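Local structure of glucose-6-phosphate isomerase (Plasmodium falciparum, 3QKI) at residues G310-S314 with S548-W552; S396-K402 with T415-Y419. The protein probably interconverts alpha-D-glucose 6-phosphate and beta-D-fructose 6-phosphate, the isomerisation step of glycolysis, and works as an isomerase of the GPI family. All coordinates share one frame; numbering follows the deposited sequence.

Contact 1 (G310-S314 with S548-W552); sequences GGRFS and SFDQW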
ATOM      1  N   GLY A 310       8.221  20.273  -9.264  1.00 14.17           N
ATOM      2  CA  GLY A 310       8.799  19.189  -8.463  1.00 14.17           C
ATOM      3  C   GLY A 310       8.231  17.860  -8.924  1.00 15.79           C
ATOM      4  O   GLY A 310       7.074  17.826  -9.320  1.00 14.75           O
ATOM      5  N   GLY A 311       9.039  16.801  -8.932  1.00 12.83           N
ATOM      6  CA  GLY A 311       8.623  15.459  -9.341  1.00 13.69           C
ATOM      7  C   GLY A 311       7.288  15.019  -8.767  1.00 16.56           C
ATOM      8  O   GLY A 311       6.376  14.665  -9.517  1.00 16.58           O
ATOM      9  N   ARG A 312       7.135  15.113  -7.443  1.00 15.26           N
ATOM     10  CA  ARG A 312       5.886  14.760  -6.735  1.00 14.44           C
ATOM     11  C   ARG A 312       4.706  15.743  -6.993  1.00 16.14           C
ATOM     12  O   ARG A 312       3.606  15.493  -6.503  1.00 14.09           O
ATOM     13  CB  ARG A 312       6.136  14.573  -5.231  1.00 15.19           C
ATOM     14  CG  ARG A 312       6.707  15.802  -4.540  1.00 16.70           C
ATOM     15  CD  ARG A 312       7.364  15.395  -3.246  1.00 16.02           C
ATOM     16  NE  ARG A 312       8.053  16.515  -2.618  1.00 17.42           N
ATOM     17  CZ  ARG A 312       9.351  16.750  -2.737  1.00 26.42           C
ATOM     18  NH1 ARG A 312      10.115  15.942  -3.462  1.00 15.00           N
ATOM     19  NH2 ARG A 312       9.899  17.788  -2.122  1.00 13.36           N
ATOM     20  N   PHE A 313       4.951  16.855  -7.729  1.00 12.43           N
ATOM     21  CA  PHE A 313       3.933  17.842  -8.130  1.00 12.14           C
ATOM     22  C   PHE A 313       3.853  17.891  -9.685  1.00 16.41           C
ATOM     23  O   PHE A 313       3.352  18.857 -10.252  1.00 17.79           O
ATOM     24  CB  PHE A 313       4.331  19.242  -7.605  1.00 14.01           C
ATOM     25  CG  PHE A 313       4.396  19.393  -6.101  1.00 15.54           C
ATOM     26  CD1 PHE A 313       3.248  19.682  -5.363  1.00 18.31           C
ATOM     27  CD2 PHE A 313       5.612  19.308  -5.429  1.00 16.57           C
ATOM     28  CE1 PHE A 313       3.308  19.865  -3.976  1.00 19.06           C
ATOM     29  CE2 PHE A 313       5.672  19.472  -4.036  1.00 19.66           C
ATOM     30  CZ  PHE A 313       4.517  19.757  -3.320  1.00 18.09           C
ATOM     31  N   SER A 314       4.385  16.880 -10.368  1.00 12.45           N
ATOM     32  CA  SER A 314       4.515  16.879 -11.839  1.00 11.46           C
ATOM     33  C   SER A 314       3.380  16.306 -12.697  1.00 14.07           C
ATOM     34  O   SER A 314       3.404  16.515 -13.903  1.00 13.51           O
ATOM     35  CB  SER A 314       5.873  16.311 -12.260  1.00 14.08           C
ATOM     36  OG  SER A 314       5.898  14.894 -12.199  1.00 18.31           O
ATOM     37  N   SER A 548       9.218  22.077   1.965  1.00 15.52           N
ATOM     38  CA  SER A 548       8.442  20.986   1.352  1.00 15.23           C
ATOM     39  C   SER A 548       8.954  20.615  -0.032  1.00 18.66           C
ATOM     40  O   SER A 548       8.478  19.656  -0.625  1.00 18.38           O
ATOM     41  CB  SER A 548       6.989  21.432   1.164  1.00 15.46           C
ATOM     42  OG  SER A 548       6.292  21.609   2.377  1.00 11.80           O
ATOM     43  N   PHE A 549       9.869  21.417  -0.572  1.00 12.72           N
ATOM     44  CA  PHE A 549      10.247  21.381  -1.954  1.00 11.60           C
ATOM     45  C   PHE A 549      11.551  20.739  -2.356  1.00 16.16           C
ATOM     46  O   PHE A 549      11.772  20.557  -3.542  1.00 15.88           O
ATOM     47  CB  PHE A 549      10.045  22.798  -2.555  1.00 11.37           C
ATOM     48  CG  PHE A 549       8.709  23.368  -2.145  1.00 11.78           C
ATOM     49  CD1 PHE A 549       8.635  24.445  -1.263  1.00 14.62           C
ATOM     50  CD2 PHE A 549       7.519  22.800  -2.596  1.00 12.70           C
ATOM     51  CE1 PHE A 549       7.394  24.978  -0.890  1.00 15.07           C
ATOM     52  CE2 PHE A 549       6.282  23.313  -2.191  1.00 15.64           C
ATOM     53  CZ  PHE A 549       6.230  24.411  -1.359  1.00 13.63           C
ATOM     54  N   ASP A 550      12.387  20.355  -1.388  1.00 12.86           N
ATOM     55  CA  ASP A 550      13.646  19.715  -1.684  1.00 12.12           C
ATOM     56  C   ASP A 550      13.558  18.240  -1.275  1.00 15.40           C
ATOM     57  O   ASP A 550      12.507  17.770  -0.813  1.00 13.53           O
ATOM     58  CB  ASP A 550      14.795  20.454  -0.945  1.00 14.25           C
ATOM     59  CG  ASP A 550      14.677  20.538   0.580  1.00 17.59           C
ATOM     60  OD1 ASP A 550      13.864  19.784   1.166  1.00 18.45           O
ATOM     61  OD2 ASP A 550      15.419  21.333   1.189  1.00 21.27           O
ATOM     62  N   GLN A 551      14.644  17.488  -1.480  1.00 12.20           N
ATOM     63  CA  GLN A 551      14.685  16.067  -1.115  1.00 11.36           C
ATOM     64  C   GLN A 551      16.135  15.614  -0.985  1.00 14.25           C
ATOM     65  O   GLN A 551      16.564  14.694  -1.661  1.00 13.14           O
ATOM     66  CB  GLN A 551      13.828  15.158  -2.050  1.00 13.10           C
ATOM     67  CG  GLN A 551      14.140  15.242  -3.570  1.00 18.18           C
ATOM     68  CD  GLN A 551      13.737  16.571  -4.190  1.00 25.00           C
ATOM     69  OE1 GLN A 551      12.619  17.068  -3.996  1.00 21.03           O
ATOM     70  NE2 GLN A 551      14.652  17.207  -4.922  1.00 18.04           N
ATOM     71  N   TRP A 552      16.894  16.279  -0.103  1.00 13.28           N
ATOM     72  CA  TRP A 552      18.318  15.971   0.119  1.00 13.87           C
ATOM     73  C   TRP A 552      18.558  14.591   0.696  1.00 15.52           C
ATOM     74  O   TRP A 552      19.659  14.057   0.555  1.00 16.01           O
ATOM     75  CB  TRP A 552      18.968  17.040   1.003  1.00 13.09           C
ATOM     76  CG  TRP A 552      18.973  18.395   0.361  1.00 15.18           C
ATOM     77  CD1 TRP A 552      18.246  19.482   0.732  1.00 18.35           C
ATOM     78  CD2 TRP A 552      19.712  18.780  -0.797  1.00 15.38           C
ATOM     79  NE1 TRP A 552      18.512  20.537  -0.106  1.00 18.46           N
ATOM     80  CE2 TRP A 552      19.416  20.135  -1.050  1.00 19.74           C
ATOM     81  CE3 TRP A 552      20.610  18.111  -1.651  1.00 17.21           C
ATOM     82  CZ2 TRP A 552      20.003  20.847  -2.105  1.00 18.89           C
ATOM     83  CZ3 TRP A 552      21.187  18.815  -2.702  1.00 18.91           C
ATOM     84  CH2 TRP A 552      20.890  20.168  -2.912  1.00 19.77           C
TER
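At the edge of the fructose 6-phosphate site of this phosphoglucose isomerase, Arg-312 reaches from the loop before helix 318-328 into the 548-552 loop, which leads into helix 555-573. A chi1 of 59° tucks CG in over the residue's own backbone, flanked by its N and C, and from there the chain runs extended to NE, carrying the guanidinium up to two backbone carbonyls and one side-chain amide. NH2 gives a nearly straight bond to Ser-548 O (2.8 Å, 172°), with that oxygen almost exactly in the guanidinium plane. The same nitrogen also donates to Asp-550 O at 2.9 Å, but more bent, and here the donor stands above the carbonyl plane. NH1 meets Gln-551 OE1 at 2.8 Å, close to the guanidinium plane, while the amide itself is turned 63° from it; NH2 makes a further, weak bond to the same oxygen. NE binds Ser-399 OG and NH1 makes a salt bridge with the ligand-binding Glu-398, so bonds from all three guanidinium nitrogens hold the group in its orientation.

Beside the arginine, the side chains of Phe-313 and Phe-549 cross at about a right angle, with Phe-313 CE2 coming in at the edge of the Phe-549 ring. Phe-313 also stacks on His-113, and both phenylalanines rest on Val-538 of helix 523-543. Within 310-314, the turn is closed by Gly-311 O, which accepts from Ser-314 N and, on a lone pair in the carbonyl plane, from Ser-314 OG at 2.7 Å. Between the two rings, Phe-313 CE2 lies 4.1 Å from Phe-549 CD2.

Contact 2 (S396-K402 with T415-Y419); sequences SMESNGK and TCQVY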
ATOM      1  N   SER A 396       3.183  13.589   0.404  1.00 11.13           N
ATOM      2  CA  SER A 396       3.284  13.995   1.806  1.00  9.79           C
ATOM      3  C   SER A 396       4.665  13.738   2.391  1.00 13.12           C
ATOM      4  O   SER A 396       5.297  14.660   2.895  1.00 11.82           O
ATOM      5  CB  SER A 396       2.243  13.250   2.639  1.00 13.08           C
ATOM      6  OG  SER A 396       0.959  13.493   2.081  1.00 28.78           O
ATOM      7  N   MET A 397       5.096  12.462   2.377  1.00 10.15           N
ATOM      8  CA  MET A 397       6.312  12.008   3.024  1.00  8.77           C
ATOM      9  C   MET A 397       7.604  12.563   2.471  1.00 12.17           C
ATOM     10  O   MET A 397       8.509  12.877   3.245  1.00 11.40           O
ATOM     11  CB  MET A 397       6.332  10.484   3.152  1.00 10.34           C
ATOM     12  CG  MET A 397       5.180   9.974   4.011  1.00 13.32           C
ATOM     13  SD  MET A 397       4.962   8.209   4.061  1.00 15.65           S
ATOM     14  CE  MET A 397       6.345   7.693   5.110  1.00 11.78           C
ATOM     15  N   GLU A 398       7.709  12.678   1.149  1.00  9.58           N
ATOM     16  CA  GLU A 398       8.923  13.222   0.549  1.00  8.73           C
ATOM     17  C   GLU A 398       8.964  14.736   0.696  1.00 10.70           C
ATOM     18  O   GLU A 398      10.037  15.313   0.813  1.00 13.08           O
ATOM     19  CB  GLU A 398       9.092  12.722  -0.891  1.00 10.29           C
ATOM     20  CG  GLU A 398      10.452  13.033  -1.481  1.00 19.43           C
ATOM     21  CD  GLU A 398      10.618  12.554  -2.902  1.00 41.64           C
ATOM     22  OE1 GLU A 398       9.972  13.130  -3.806  1.00 30.45           O
ATOM     23  OE2 GLU A 398      11.389  11.590  -3.114  1.00 45.37           O
ATOM     24  N   SER A 399       7.803  15.393   0.740  1.00 10.05           N
ATOM     25  CA  SER A 399       7.805  16.845   0.894  1.00  9.64           C
ATOM     26  C   SER A 399       8.096  17.192   2.339  1.00 12.40           C
ATOM     27  O   SER A 399       8.944  18.014   2.610  1.00 11.81           O
ATOM     28  CB  SER A 399       6.441  17.458   0.536  1.00 11.47           C
ATOM     29  OG  SER A 399       6.055  17.320  -0.820  1.00 15.30           O
ATOM     30  N   ASN A 400       7.367  16.567   3.273  1.00 11.52           N
ATOM     31  CA  ASN A 400       7.398  16.966   4.665  1.00 10.20           C
ATOM     32  C   ASN A 400       8.166  16.096   5.669  1.00 14.93           C
ATOM     33  O   ASN A 400       8.165  16.423   6.851  1.00 15.39           O
ATOM     34  CB  ASN A 400       5.973  17.359   5.126  1.00  9.01           C
ATOM     35  CG  ASN A 400       5.388  18.552   4.405  1.00 17.36           C
ATOM     36  OD1 ASN A 400       6.049  19.253   3.617  1.00 15.39           O
ATOM     37  ND2 ASN A 400       4.120  18.795   4.616  1.00  9.46           N
ATOM     38  N   GLY A 401       8.817  15.036   5.201  1.00 11.56           N
ATOM     39  CA  GLY A 401       9.627  14.136   6.036  1.00 12.02           C
ATOM     40  C   GLY A 401      11.023  14.722   6.148  1.00 16.90           C
ATOM     41  O   GLY A 401      11.963  14.271   5.496  1.00 16.23           O
ATOM     42  N   LYS A 402      11.130  15.817   6.900  1.00 16.05           N
ATOM     43  CA  LYS A 402      12.350  16.635   7.047  1.00 14.92           C
ATOM     44  C   LYS A 402      12.700  16.809   8.523  1.00 18.36           C
ATOM     45  O   LYS A 402      11.861  16.558   9.385  1.00 15.06           O
ATOM     46  CB  LYS A 402      12.116  18.031   6.395  1.00 17.09           C
ATOM     47  CG  LYS A 402      11.680  18.000   4.929  1.00 17.51           C
ATOM     48  CD  LYS A 402      12.834  17.620   3.979  1.00 14.15           C
ATOM     49  CE  LYS A 402      12.359  17.157   2.607  1.00 10.98           C
ATOM     50  NZ  LYS A 402      11.622  18.203   1.852  1.00  9.90           N
ATOM     51  N   THR A 415       7.480  16.081  12.221  1.00 14.23           N
ATOM     52  CA  THR A 415       7.268  16.532  10.857  1.00 13.96           C
ATOM     53  C   THR A 415       6.218  15.622  10.239  1.00 16.93           C
ATOM     54  O   THR A 415       5.251  15.279  10.942  1.00 15.90           O
ATOM     55  CB  THR A 415       8.544  16.906  10.100  1.00 15.02           C
ATOM     56  OG1 THR A 415       9.382  15.744   9.954  1.00 12.96           O
ATOM     57  CG2 THR A 415       9.305  18.067  10.784  1.00 14.74           C
ATOM     58  N   CYS A 416       6.364  15.237   8.959  1.00 14.06           N
ATOM     59  CA  CYS A 416       5.320  14.436   8.306  1.00 13.43           C
ATOM     60  C   CYS A 416       5.026  13.115   8.980  1.00 14.36           C
ATOM     61  O   CYS A 416       5.946  12.393   9.381  1.00 12.51           O
ATOM     62  CB  CYS A 416       5.606  14.231   6.828  1.00 12.93           C
ATOM     63  SG  CYS A 416       4.186  13.632   5.905  1.00 16.26           S
ATOM     64  N   GLN A 417       3.731  12.792   9.051  1.00 11.29           N
ATOM     65  CA  GLN A 417       3.249  11.511   9.554  1.00 10.21           C
ATOM     66  C   GLN A 417       3.594  10.397   8.553  1.00 13.56           C
ATOM     67  O   GLN A 417       3.913  10.674   7.389  1.00 12.63           O
ATOM     68  CB  GLN A 417       1.712  11.540   9.702  1.00 11.78           C
ATOM     69  CG  GLN A 417       1.185  12.494  10.766  1.00 16.17           C
ATOM     70  CD  GLN A 417       0.670  13.761  10.138  1.00 19.52           C
ATOM     71  OE1 GLN A 417       1.322  14.360   9.289  1.00 16.57           O
ATOM     72  NE2 GLN A 417      -0.532  14.187  10.539  1.00 10.18           N
ATOM     73  N   VAL A 418       3.485   9.140   8.992  1.00 12.44           N
ATOM     74  CA  VAL A 418       3.603   7.989   8.097  1.00 12.02           C
ATOM     75  C   VAL A 418       2.203   7.874   7.461  1.00 16.36           C
ATOM     76  O   VAL A 418       1.208   7.807   8.174  1.00 12.98           O
ATOM     77  CB  VAL A 418       3.974   6.690   8.835  1.00 15.33           C
ATOM     78  CG1 VAL A 418       3.724   5.486   7.946  1.00 14.97           C
ATOM     79  CG2 VAL A 418       5.424   6.720   9.295  1.00 14.33           C
ATOM     80  N   TYR A 419       2.134   7.901   6.131  1.00 14.58           N
ATOM     81  CA  TYR A 419       0.876   7.763   5.400  1.00 12.75           C
ATOM     82  C   TYR A 419       0.772   6.350   4.873  1.00 16.91           C
ATOM     83  O   TYR A 419       1.762   5.787   4.390  1.00 14.91           O
ATOM     84  CB  TYR A 419       0.836   8.735   4.217  1.00 12.27           C
ATOM     85  CG  TYR A 419       0.393  10.124   4.570  1.00 11.28           C
ATOM     86  CD1 TYR A 419      -0.848  10.600   4.164  1.00 13.00           C
ATOM     87  CD2 TYR A 419       1.226  10.983   5.286  1.00 10.54           C
ATOM     88  CE1 TYR A 419      -1.247  11.907   4.451  1.00 17.27           C
ATOM     89  CE2 TYR A 419       0.808  12.270   5.634  1.00 10.46           C
ATOM     90  CZ  TYR A 419      -0.416  12.737   5.190  1.00 18.18           C
ATOM     91  OH  TYR A 419      -0.803  14.024   5.482  1.00 18.56           O
TER
HETATM   92  O   HOH W   1      -1.626  14.737   2.790  1.00 41.12           O
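Met-397 reaches from the last turns of helix 388-400 along the backbone of 415-419. From CB, a chi1 of -62° swings CG away from the residue's own carbonyl carbon, to a place 3.7 Å from Gln-417 O where it also packs against Cys-416 SG. SD comes next, receiving a weak but straight bond from Tyr-419 N (3.5 Å, 173°). The bend at chi3 (74°) then turns CE back over Val-418, 4.1 Å from its CA. Leu-434 of the second subunit also packs on this methionine.

The preceding residue, Ser-396, lies over a face of the Tyr-419 ring: CB makes a CH-pi contact 3.7 Å from the ring centroid, and OG is offset toward the rim. A water donates to both Ser-396 OG and Tyr-419 OH, bridging the two side chains, while OG is also bonded to Ile-392 O.

At the helix end, Cys-416 N donates to Asn-400 O at 3.0 Å from above the carbonyl plane, and the two CB atoms lie 3.6 Å apart. Thr-415 OG1 gives a 2.7 Å bond to Lys-402 O, in its carbonyl plane. Between these two anchors Gly-401 centres an inverse gamma turn, and its carbonyl is held by Gln-433 of the second subunit. The helix and the parallel strand that follows it thus pack as the second half of a beta-alpha-beta unit, in which strand 418-420 forms an outer edge of the chain's six-stranded sheet beside strand 375-380.

Contact 2 is nested within the long chain loop closed by contact 1, and their centres lie 12 Å apart. Helix 388-400 joins them, with 415-419 against one side and the arginine loop and 548-552 against another. Probable hydrogen bonds connect them at Arg-312 NE to Ser-399 OG (2.8 Å) and Ser-548 OG to Asn-400 OD1 (2.7 Å); Lys-402 NZ of contact 2 also salt-bridges OD1 of Asp-550, whose OD2 meets Thr-106. Glu-398, seen to bind fructose 6-phosphate in this protein although no ligand is bound to this chain, belongs to 396-402, and the Arg-312 salt bridge ties contact 1 to it. Both contacts touch the second subunit, consistent with a site close to the dimer interface.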